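PDB 6BZN: halogenase PltM from Pseudomonas fluorescens, which halogenates phenolic substrates with unusual breadth of substrate and halide, acting as a flavin-dependent enzyme able to chlorinate, brominate and iodinate. Local coordinates for residues G210-T215 against T395-V400; H250-E255 against E405-F410; W413-R418 against S512-R517. All coordinates share one frame; numbering follows the deposited sequence.

Contact 1 of 3, residues G210-T215 against T395-V400; sequences GLATDT and TNDQLV
Asp397, on the long helix 383-406, takes hold of the loop 210-215 with both carboxylate oxygens. Three hydrogen bonds carry the contact, and all end on this one side chain. The backbone N of Ala212 donates to Asp397 OD2 at 2.9 Å, and the bond is nearly straight at 168°. The backbone N of Thr213 donates to Asp397 OD1 at 3.0 Å and is more bent. Both N-H groups meet the carboxylate on its syn lone pairs, so two successive amides face the carboxylate, one to each oxygen. The Thr213 hydroxyl adds a third bond, OG1 to Asp397 OD1 at 2.8 Å. It arrives on the anti side, 25° out of the carboxylate plane. OD1 thus accepts twice, from two atoms of the same residue. These donors fix the tilt of the carboxylate and would be expected to favour its ionised form.

The Asp397 side chain leaves the helix with CG anti to the backbone N (chi1 -170°), which carries its end across to the loop.

Carbon atoms flank the carboxylate. Leu211 CD2 rests 3.6 Å from Asp397 OD2. The methyl of Ala212 lies 3.7 Å from the same OD2. The apolar contact lies about one turn further along the helix, where Val400 CG1 touches Thr213 CG2 at 3.8 Å, the two side chains crossing at about a right angle. Thr213 also packs on Ser401 and Asn325.

The arrangement is a carboxylate from a helix binding consecutive backbone amides of a loop. It ties the segment leading into strand 215-223 of the mixed sheet to helix 383-406. Leu211 lies near Tyr326, which contacts FAD in another structure of this enzyme; no flavin is bound here.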
loop_
_atom_site.group_PDB
_atom_site.type_symbol
_atom_site.label_atom_id
_atom_site.label_comp_id
_atom_site.label_asym_id
_atom_site.label_seq_id
_atom_site.Cartn_x
_atom_site.Cartn_y
_atom_site.Cartn_z
ATOM N N GLY A 210 -20.610 5.358 1.539
ATOM C CA GLY A 210 -20.478 3.924 1.747
ATOM C C GLY A 210 -19.171 3.443 2.371
ATOM O O GLY A 210 -19.017 2.239 2.585
ATOM N N LEU A 211 -18.233 4.344 2.671
ATOM C CA LEU A 211 -16.952 3.934 3.266
ATOM C C LEU A 211 -17.090 3.757 4.765
ATOM O O LEU A 211 -17.618 4.642 5.455
ATOM C CB LEU A 211 -15.834 4.945 2.971
ATOM C CG LEU A 211 -15.375 4.951 1.520
ATOM C CD1 LEU A 211 -14.399 6.084 1.284
ATOM C CD2 LEU A 211 -14.754 3.613 1.119
ATOM N N ALA A 212 -16.614 2.616 5.258
ATOM C CA ALA A 212 -16.557 2.335 6.696
ATOM C C ALA A 212 -15.410 3.041 7.415
ATOM O O ALA A 212 -15.501 3.264 8.614
ATOM C CB ALA A 212 -16.477 0.831 6.951
ATOM N N THR A 213 -14.329 3.365 6.696
ATOM C CA THR A 213 -13.166 3.996 7.283
ATOM C C THR A 213 -13.239 5.514 7.077
ATOM O O THR A 213 -13.416 5.981 5.949
ATOM C CB THR A 213 -11.873 3.446 6.656
ATOM O OG1 THR A 213 -11.908 2.012 6.668
ATOM C CG2 THR A 213 -10.665 3.899 7.423
ATOM N N ASP A 214 -13.083 6.255 8.172
ATOM C CA ASP A 214 -13.071 7.718 8.189
ATOM C C ASP A 214 -11.903 8.133 9.073
ATOM O O ASP A 214 -12.029 8.187 10.302
ATOM C CB ASP A 214 -14.417 8.214 8.725
ATOM C CG ASP A 214 -14.568 9.737 8.704
ATOM O OD1 ASP A 214 -13.637 10.489 8.343
ATOM O OD2 ASP A 214 -15.682 10.178 9.069
ATOM N N THR A 215 -10.755 8.394 8.443
ATOM C CA THR A 215 -9.528 8.645 9.150
ATOM C C THR A 215 -8.772 9.818 8.584
ATOM O O THR A 215 -8.943 10.173 7.415
ATOM C CB THR A 215 -8.565 7.427 9.141
ATOM O OG1 THR A 215 -8.255 7.041 7.801
ATOM C CG2 THR A 215 -9.158 6.239 9.901
ATOM N N THR A 395 -12.369 -4.321 -0.202
ATOM C CA THR A 395 -11.719 -5.238 0.743
ATOM C C THR A 395 -10.835 -4.479 1.715
ATOM O O THR A 395 -10.859 -4.738 2.907
ATOM C CB THR A 395 -10.900 -6.309 0.009
ATOM O OG1 THR A 395 -11.795 -7.128 -0.739
ATOM C CG2 THR A 395 -10.121 -7.206 0.998
ATOM N N ASN A 396 -10.068 -3.531 1.191
ATOM C CA ASN A 396 -9.175 -2.702 1.989
ATOM C C ASN A 396 -9.984 -1.926 3.055
ATOM O O ASN A 396 -9.574 -1.840 4.215
ATOM C CB ASN A 396 -8.409 -1.773 1.024
ATOM C CG ASN A 396 -7.192 -1.078 1.627
ATOM O OD1 ASN A 396 -6.868 -1.173 2.827
ATOM N ND2 ASN A 396 -6.485 -0.370 0.757
ATOM N N ASP A 397 -11.161 -1.425 2.661
ATOM C CA ASP A 397 -12.056 -0.694 3.581
ATOM C C ASP A 397 -12.545 -1.587 4.732
ATOM O O ASP A 397 -12.558 -1.144 5.884
ATOM C CB ASP A 397 -13.247 -0.139 2.816
ATOM C CG ASP A 397 -14.091 0.835 3.637
ATOM O OD1 ASP A 397 -13.547 1.620 4.444
ATOM O OD2 ASP A 397 -15.325 0.844 3.424
ATOM N N GLN A 398 -12.948 -2.825 4.431
ATOM C CA GLN A 398 -13.368 -3.756 5.491
ATOM C C GLN A 398 -12.185 -4.131 6.376
ATOM O O GLN A 398 -12.275 -4.041 7.609
ATOM C CB GLN A 398 -14.045 -5.009 4.925
ATOM C CG GLN A 398 -15.491 -4.806 4.474
ATOM C CD GLN A 398 -16.445 -4.473 5.620
ATOM O OE1 GLN A 398 -16.552 -5.219 6.601
ATOM N NE2 GLN A 398 -17.140 -3.342 5.507
ATOM N N LEU A 399 -11.060 -4.488 5.756
ATOM C CA LEU A 399 -9.872 -4.839 6.533
ATOM C C LEU A 399 -9.501 -3.752 7.537
ATOM O O LEU A 399 -9.291 -4.039 8.724
ATOM C CB LEU A 399 -8.689 -5.129 5.614
ATOM C CG LEU A 399 -7.314 -5.294 6.269
ATOM C CD1 LEU A 399 -7.274 -6.548 7.137
ATOM C CD2 LEU A 399 -6.215 -5.314 5.227
ATOM N N VAL A 400 -9.457 -2.512 7.068
ATOM C CA VAL A 400 -8.943 -1.420 7.863
ATOM C C VAL A 400 -9.974 -0.980 8.898
ATOM O O VAL A 400 -9.624 -0.804 10.056
ATOM C CB VAL A 400 -8.469 -0.233 6.987
ATOM C CG1 VAL A 400 -8.221 1.007 7.833
ATOM C CG2 VAL A 400 -7.204 -0.618 6.238
#

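Contact 2 of 3, residues H250-E255 against E405-F410; sequences HHIFEE and EAFSDF
Phe407 meets Ile252 and Phe253 where strand 248-253 of the mixed sheet ends over a type I beta turn, Ala406 to Asp409. The turn lies between helix 383-406 and helix 410-441, so the contact sets the junction of the two helices against the sheet. Phe407 has the largest buried area, and Ile252 comes second. Ile252 crosses the ring at about a right angle, with CG2 over one face, 4.0 Å from the ring centroid and 26° off the normal. This is a CH-pi contact, displaced toward the rim, with CG2 nearest to CE1 at 3.6 Å. Ile252 brings CG2 there with that methyl anti to its own carbonyl carbon, while CG1 stands between backbone N and carbonyl (chi1 58°) and CD1 approaches Phe407 CD1 at 4.0 Å.

Glu254 is third in buried area. Its CG packs on Ser408 CB at 4.3 Å, at the more exposed margin. No hydrogen bond joins the two segments. The Phe407 carbonyl instead accepts from Trp114 NE1, on the neighbouring strand 109-114. Ring contacts with Tyr404 extend the aromatic surroundings of Phe407. The shortest approach across the contact is from the Phe253 carbonyl O to Phe407 CB, 3.2 Å.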
loop_
_atom_site.group_PDB
_atom_site.type_symbol
_atom_site.label_atom_id
_atom_site.label_comp_id
_atom_site.label_asym_id
_atom_site.label_seq_id
_atom_site.Cartn_x
_atom_site.Cartn_y
_atom_site.Cartn_z
ATOM N N HIS A 250 3.906 -0.491 14.359
ATOM C CA HIS A 250 2.598 0.125 14.489
ATOM C C HIS A 250 2.283 0.222 15.976
ATOM O O HIS A 250 2.111 -0.810 16.634
ATOM C CB HIS A 250 1.527 -0.768 13.844
ATOM C CG HIS A 250 1.770 -1.102 12.404
ATOM N ND1 HIS A 250 2.771 -1.952 11.990
ATOM C CD2 HIS A 250 1.090 -0.755 11.284
ATOM C CE1 HIS A 250 2.724 -2.080 10.673
ATOM N NE2 HIS A 250 1.714 -1.360 10.221
ATOM N N HIS A 251 2.232 1.438 16.511
ATOM C CA HIS A 251 1.762 1.659 17.873
ATOM C C HIS A 251 0.277 1.913 17.772
ATOM O O HIS A 251 -0.132 2.887 17.134
ATOM C CB HIS A 251 2.441 2.867 18.483
ATOM C CG HIS A 251 3.865 2.630 18.831
ATOM N ND1 HIS A 251 4.251 1.721 19.787
ATOM C CD2 HIS A 251 5.001 3.189 18.363
ATOM C CE1 HIS A 251 5.565 1.724 19.894
ATOM N NE2 HIS A 251 6.037 2.615 19.046
ATOM N N ILE A 252 -0.525 1.028 18.360
ATOM C CA ILE A 252 -1.972 1.063 18.181
ATOM C C ILE A 252 -2.648 1.376 19.513
ATOM O O ILE A 252 -2.135 1.035 20.595
ATOM C CB ILE A 252 -2.510 -0.239 17.538
ATOM C CG1 ILE A 252 -2.144 -1.480 18.379
ATOM C CG2 ILE A 252 -1.932 -0.393 16.138
ATOM C CD1 ILE A 252 -2.863 -2.758 17.982
ATOM N N PHE A 253 -3.784 2.057 19.435
ATOM C CA PHE A 253 -4.536 2.450 20.613
ATOM C C PHE A 253 -5.956 2.713 20.154
ATOM O O PHE A 253 -6.227 2.727 18.957
ATOM C CB PHE A 253 -3.891 3.679 21.276
ATOM C CG PHE A 253 -3.414 4.702 20.293
ATOM C CD1 PHE A 253 -4.284 5.666 19.816
ATOM C CD2 PHE A 253 -2.105 4.683 19.817
ATOM C CE1 PHE A 253 -3.858 6.609 18.894
ATOM C CE2 PHE A 253 -1.678 5.602 18.884
ATOM C CZ PHE A 253 -2.560 6.562 18.418
ATOM N N GLU A 254 -6.875 2.915 21.095
ATOM C CA GLU A 254 -8.301 2.890 20.760
ATOM C C GLU A 254 -8.723 3.795 19.582
ATOM O O GLU A 254 -9.514 3.374 18.756
ATOM C CB GLU A 254 -9.159 3.224 21.987
ATOM C CG GLU A 254 -10.636 2.930 21.733
ATOM C CD GLU A 254 -11.550 3.410 22.826
ATOM O OE1 GLU A 254 -12.723 3.698 22.487
ATOM O OE2 GLU A 254 -11.107 3.492 24.002
ATOM N N GLU A 255 -8.185 5.005 19.521
ATOM C CA GLU A 255 -8.641 6.035 18.574
ATOM C C GLU A 255 -7.774 6.169 17.329
ATOM O O GLU A 255 -8.048 7.007 16.465
ATOM C CB GLU A 255 -8.790 7.408 19.271
ATOM C CG GLU A 255 -7.506 8.128 19.664
ATOM C CD GLU A 255 -6.934 7.722 21.017
ATOM O OE1 GLU A 255 -7.356 6.697 21.587
ATOM O OE2 GLU A 255 -6.044 8.436 21.524
ATOM N N GLU A 405 -11.373 -0.991 14.873
ATOM C CA GLU A 405 -12.213 -1.433 15.994
ATOM C C GLU A 405 -11.430 -2.391 16.900
ATOM O O GLU A 405 -11.525 -2.310 18.124
ATOM C CB GLU A 405 -13.485 -2.101 15.489
ATOM C CG GLU A 405 -14.452 -2.546 16.580
ATOM C CD GLU A 405 -15.049 -1.405 17.391
ATOM O OE1 GLU A 405 -15.085 -0.242 16.922
ATOM O OE2 GLU A 405 -15.507 -1.692 18.517
ATOM N N ALA A 406 -10.652 -3.284 16.295
ATOM C CA ALA A 406 -9.800 -4.197 17.048
ATOM C C ALA A 406 -8.694 -3.499 17.853
ATOM O O ALA A 406 -8.143 -4.113 18.771
ATOM C CB ALA A 406 -9.188 -5.238 16.130
ATOM N N PHE A 407 -8.354 -2.251 17.518
ATOM C CA PHE A 407 -7.415 -1.471 18.325
ATOM C C PHE A 407 -7.864 -1.250 19.779
ATOM O O PHE A 407 -7.049 -0.833 20.600
ATOM C CB PHE A 407 -7.179 -0.058 17.753
ATOM C CG PHE A 407 -6.459 0.023 16.417
ATOM C CD1 PHE A 407 -5.803 -1.060 15.817
ATOM C CD2 PHE A 407 -6.394 1.265 15.784
ATOM C CE1 PHE A 407 -5.148 -0.901 14.585
ATOM C CE2 PHE A 407 -5.736 1.427 14.576
ATOM C CZ PHE A 407 -5.120 0.345 13.965
ATOM N N SER A 408 -9.143 -1.472 20.095
ATOM C CA SER A 408 -9.663 -1.203 21.453
ATOM C C SER A 408 -9.071 -2.063 22.571
ATOM O O SER A 408 -9.205 -1.700 23.723
ATOM C CB SER A 408 -11.191 -1.357 21.507
ATOM O OG SER A 408 -11.567 -2.670 21.137
ATOM N N ASP A 409 -8.459 -3.193 22.247
ATOM C CA ASP A 409 -8.005 -4.148 23.266
ATOM C C ASP A 409 -6.891 -5.024 22.698
ATOM O O ASP A 409 -6.987 -5.491 21.558
ATOM C CB ASP A 409 -9.202 -5.010 23.683
ATOM C CG ASP A 409 -8.832 -6.095 24.670
ATOM O OD1 ASP A 409 -8.560 -5.765 25.833
ATOM O OD2 ASP A 409 -8.813 -7.275 24.277
ATOM N N PHE A 410 -5.819 -5.244 23.463
ATOM C CA PHE A 410 -4.715 -6.017 22.918
ATOM C C PHE A 410 -5.105 -7.453 22.577
ATOM O O PHE A 410 -4.763 -7.936 21.506
ATOM C CB PHE A 410 -3.472 -6.055 23.810
ATOM C CG PHE A 410 -2.459 -7.017 23.291
ATOM C CD1 PHE A 410 -1.748 -6.711 22.136
ATOM C CD2 PHE A 410 -2.320 -8.286 23.856
ATOM C CE1 PHE A 410 -0.861 -7.625 21.587
ATOM C CE2 PHE A 410 -1.430 -9.203 23.313
ATOM C CZ PHE A 410 -0.704 -8.875 22.180
#

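Contact 3 of 3, residues W413-R418 against S512-R517; sequences WNVWHR and SRISNR
The C-terminal tail, folded at 513-516 into a type I beta turn, is pinned to the first turns of helix 410-441 by Arg418 and Asn414. Arg418 reaches across to the tail's backbone carbonyls. Its NH2 donates to Asn516 O at 2.8 Å, from above that carbonyl's plane. NH1 adds a weak bond to Arg513 O, 3.1 Å and bent to 127°, and also binds the carbonyl of Tyr511.

The guanidinium is itself held by Asn414, one helical turn earlier. Side-on, NE bonds to the backbone O of Asn414 and NH2 to its OD1 at 2.8 Å, both acceptors close to the guanidinium plane. NE also reaches OD1, which therefore accepts from two nitrogens. A bend at chi2 (134°) turns the Arg418 chain back to this grip. Arginine donors on OD1 set the flip of the amide, so that ND2 faces Ile514 O and donates to it at 2.9 Å, near the amide plane and at 155°.

Ile514 packs beside these groups. Its CD1 lies over one face of the guanidinium and 3.6 Å from Arg418 CD. Its CG2 faces Asn414 ND2 and reaches Val415 CG2 at 4.1 Å. A water bridges His417 NE2 and Arg517 O, and His417 ND1 donates to the same Asn414 carbonyl.

The polar grip on the tail falls on its main-chain carbonyls, so it depends little on the tail's polar side chains. The carbonyls of Arg513 and Asn516 receive donors from Arg418, and that of Ile514 from Asn414, which also orients the arginine.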
loop_
_atom_site.group_PDB
_atom_site.type_symbol
_atom_site.label_atom_id
_atom_site.label_comp_id
_atom_site.label_asym_id
_atom_site.label_seq_id
_atom_site.Cartn_x
_atom_site.Cartn_y
_atom_site.Cartn_z
ATOM N N TRP A 413 -6.965 -7.465 19.447
ATOM C CA TRP A 413 -6.027 -7.231 18.350
ATOM C C TRP A 413 -5.257 -8.512 18.016
ATOM O O TRP A 413 -5.123 -8.884 16.851
ATOM C CB TRP A 413 -5.045 -6.089 18.622
ATOM C CG TRP A 413 -4.117 -5.975 17.495
ATOM C CD1 TRP A 413 -2.839 -6.452 17.427
ATOM C CD2 TRP A 413 -4.421 -5.456 16.207
ATOM N NE1 TRP A 413 -2.325 -6.230 16.175
ATOM C CE2 TRP A 413 -3.276 -5.616 15.408
ATOM C CE3 TRP A 413 -5.552 -4.851 15.650
ATOM C CZ2 TRP A 413 -3.222 -5.180 14.079
ATOM C CZ3 TRP A 413 -5.504 -4.419 14.337
ATOM C CH2 TRP A 413 -4.347 -4.591 13.558
ATOM N N ASN A 414 -4.752 -9.182 19.046
ATOM C CA ASN A 414 -3.962 -10.394 18.839
ATOM C C ASN A 414 -4.771 -11.425 18.053
ATOM O O ASN A 414 -4.280 -11.966 17.056
ATOM C CB ASN A 414 -3.470 -10.928 20.205
ATOM C CG ASN A 414 -2.644 -12.194 20.096
ATOM O OD1 ASN A 414 -2.127 -12.548 19.042
ATOM N ND2 ASN A 414 -2.525 -12.900 21.223
ATOM N N VAL A 415 -6.025 -11.664 18.451
ATOM C CA VAL A 415 -6.859 -12.612 17.718
ATOM C C VAL A 415 -7.115 -12.096 16.290
ATOM O O VAL A 415 -6.932 -12.824 15.309
ATOM C CB VAL A 415 -8.202 -12.909 18.425
ATOM C CG1 VAL A 415 -8.981 -13.924 17.626
ATOM C CG2 VAL A 415 -7.968 -13.474 19.833
ATOM N N TRP A 416 -7.518 -10.830 16.195
ATOM C CA TRP A 416 -7.850 -10.227 14.898
ATOM C C TRP A 416 -6.707 -10.264 13.875
ATOM O O TRP A 416 -6.955 -10.557 12.703
ATOM C CB TRP A 416 -8.374 -8.789 15.059
ATOM C CG TRP A 416 -8.435 -8.059 13.753
ATOM C CD1 TRP A 416 -7.551 -7.139 13.302
ATOM C CD2 TRP A 416 -9.383 -8.258 12.705
ATOM N NE1 TRP A 416 -7.920 -6.691 12.058
ATOM C CE2 TRP A 416 -9.037 -7.378 11.661
ATOM C CE3 TRP A 416 -10.508 -9.076 12.555
ATOM C CZ2 TRP A 416 -9.773 -7.293 10.484
ATOM C CZ3 TRP A 416 -11.249 -8.983 11.385
ATOM C CH2 TRP A 416 -10.866 -8.099 10.359
ATOM N N HIS A 417 -5.478 -9.990 14.301
ATOM C CA HIS A 417 -4.369 -9.872 13.344
ATOM C C HIS A 417 -4.128 -11.160 12.558
ATOM O O HIS A 417 -3.645 -11.103 11.441
ATOM C CB HIS A 417 -3.088 -9.310 13.983
ATOM C CG HIS A 417 -2.051 -10.328 14.342
ATOM N ND1 HIS A 417 -2.149 -11.129 15.461
ATOM C CD2 HIS A 417 -0.860 -10.627 13.771
ATOM C CE1 HIS A 417 -1.076 -11.896 15.547
ATOM N NE2 HIS A 417 -0.275 -11.606 14.537
ATOM N N ARG A 418 -4.526 -12.301 13.123
ATOM C CA ARG A 418 -4.423 -13.591 12.437
ATOM C C ARG A 418 -5.357 -13.718 11.244
ATOM O O ARG A 418 -5.077 -14.494 10.347
ATOM C CB ARG A 418 -4.671 -14.745 13.425
ATOM C CG ARG A 418 -3.629 -14.800 14.533
ATOM C CD ARG A 418 -4.241 -14.982 15.918
ATOM N NE ARG A 418 -3.231 -14.687 16.929
ATOM C CZ ARG A 418 -2.244 -15.504 17.304
ATOM N NH1 ARG A 418 -2.138 -16.744 16.811
ATOM N NH2 ARG A 418 -1.348 -15.081 18.184
ATOM N N SER A 512 -4.522 -20.377 15.157
ATOM C CA SER A 512 -5.415 -20.427 16.326
ATOM C C SER A 512 -4.692 -20.487 17.681
ATOM O O SER A 512 -5.347 -20.421 18.726
ATOM C CB SER A 512 -6.370 -21.606 16.224
ATOM O OG SER A 512 -5.656 -22.822 16.337
ATOM N N ARG A 513 -3.369 -20.618 17.675
ATOM C CA ARG A 513 -2.600 -20.599 18.926
ATOM C C ARG A 513 -2.330 -19.182 19.384
ATOM O O ARG A 513 -1.274 -18.603 19.086
ATOM C CB ARG A 513 -1.301 -21.380 18.779
ATOM C CG ARG A 513 -1.568 -22.826 18.435
ATOM C CD ARG A 513 -0.440 -23.746 18.873
ATOM N NE ARG A 513 -0.924 -25.107 19.090
ATOM C CZ ARG A 513 -0.191 -26.109 19.574
ATOM N NH1 ARG A 513 -0.746 -27.307 19.732
ATOM N NH2 ARG A 513 1.089 -25.929 19.900
ATOM N N ILE A 514 -3.284 -18.654 20.147
ATOM C CA ILE A 514 -3.309 -17.234 20.526
ATOM C C ILE A 514 -2.160 -16.844 21.466
ATOM O O ILE A 514 -1.723 -15.687 21.465
ATOM C CB ILE A 514 -4.687 -16.845 21.137
ATOM C CG1 ILE A 514 -5.837 -17.208 20.189
ATOM C CG2 ILE A 514 -4.764 -15.363 21.475
ATOM C CD1 ILE A 514 -5.675 -16.721 18.760
ATOM N N SER A 515 -1.656 -17.800 22.253
ATOM C CA SER A 515 -0.548 -17.532 23.167
ATOM C C SER A 515 0.787 -17.305 22.451
ATOM O O SER A 515 1.702 -16.707 23.013
ATOM C CB SER A 515 -0.426 -18.660 24.197
ATOM O OG SER A 515 -0.062 -19.860 23.560
ATOM N N ASN A 516 0.909 -17.804 21.225
ATOM C CA ASN A 516 2.058 -17.503 20.384
ATOM C C ASN A 516 1.841 -16.188 19.619
ATOM O O ASN A 516 1.163 -16.159 18.594
ATOM C CB ASN A 516 2.320 -18.640 19.397
ATOM C CG ASN A 516 3.491 -18.347 18.465
ATOM O OD1 ASN A 516 4.346 -17.501 18.756
ATOM N ND2 ASN A 516 3.525 -19.032 17.331
ATOM N N ARG A 517 2.472 -15.124 20.100
ATOM C CA ARG A 517 2.323 -13.784 19.525
ATOM C C ARG A 517 3.268 -13.450 18.364
ATOM O O ARG A 517 3.198 -12.353 17.805
ATOM C CB ARG A 517 2.475 -12.764 20.641
ATOM C CG ARG A 517 1.320 -12.865 21.605
ATOM C CD ARG A 517 1.369 -11.895 22.764
ATOM N NE ARG A 517 2.388 -12.179 23.771
ATOM C CZ ARG A 517 3.581 -11.580 23.873
ATOM N NH1 ARG A 517 3.994 -10.683 22.981
ATOM N NH2 ARG A 517 4.407 -11.903 24.874
HETATM O O HOH W 1 2.317 -12.859 15.020
#

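How the contacts relate
Contacts 1 and 2 share helix 383-406, their centres about 16 Å apart and their nearest atoms about 5 Å apart without touching. Helix 410-441, which follows, carries contact 3. Contacts 2 and 3 are continuous: Trp413 CG meets Ile252 CD1 at 3.5 Å, and Trp413 CZ3 meets Phe407 CE1 at 3.5 Å. Contact 1 reaches contact 3 through Trp416, whose CZ2 is 3.7 Å from Leu399 O. Of the three, contact 1 lies nearest residues that bind FAD in other structures of the enzyme: Leu211 and Tyr326 side chains are about 5 Å apart, Val400 and Ser351 side chains about 9 Å. A bound calcium ion is about 10 Å from the Val400 side chain and 14 Å from that of Phe407.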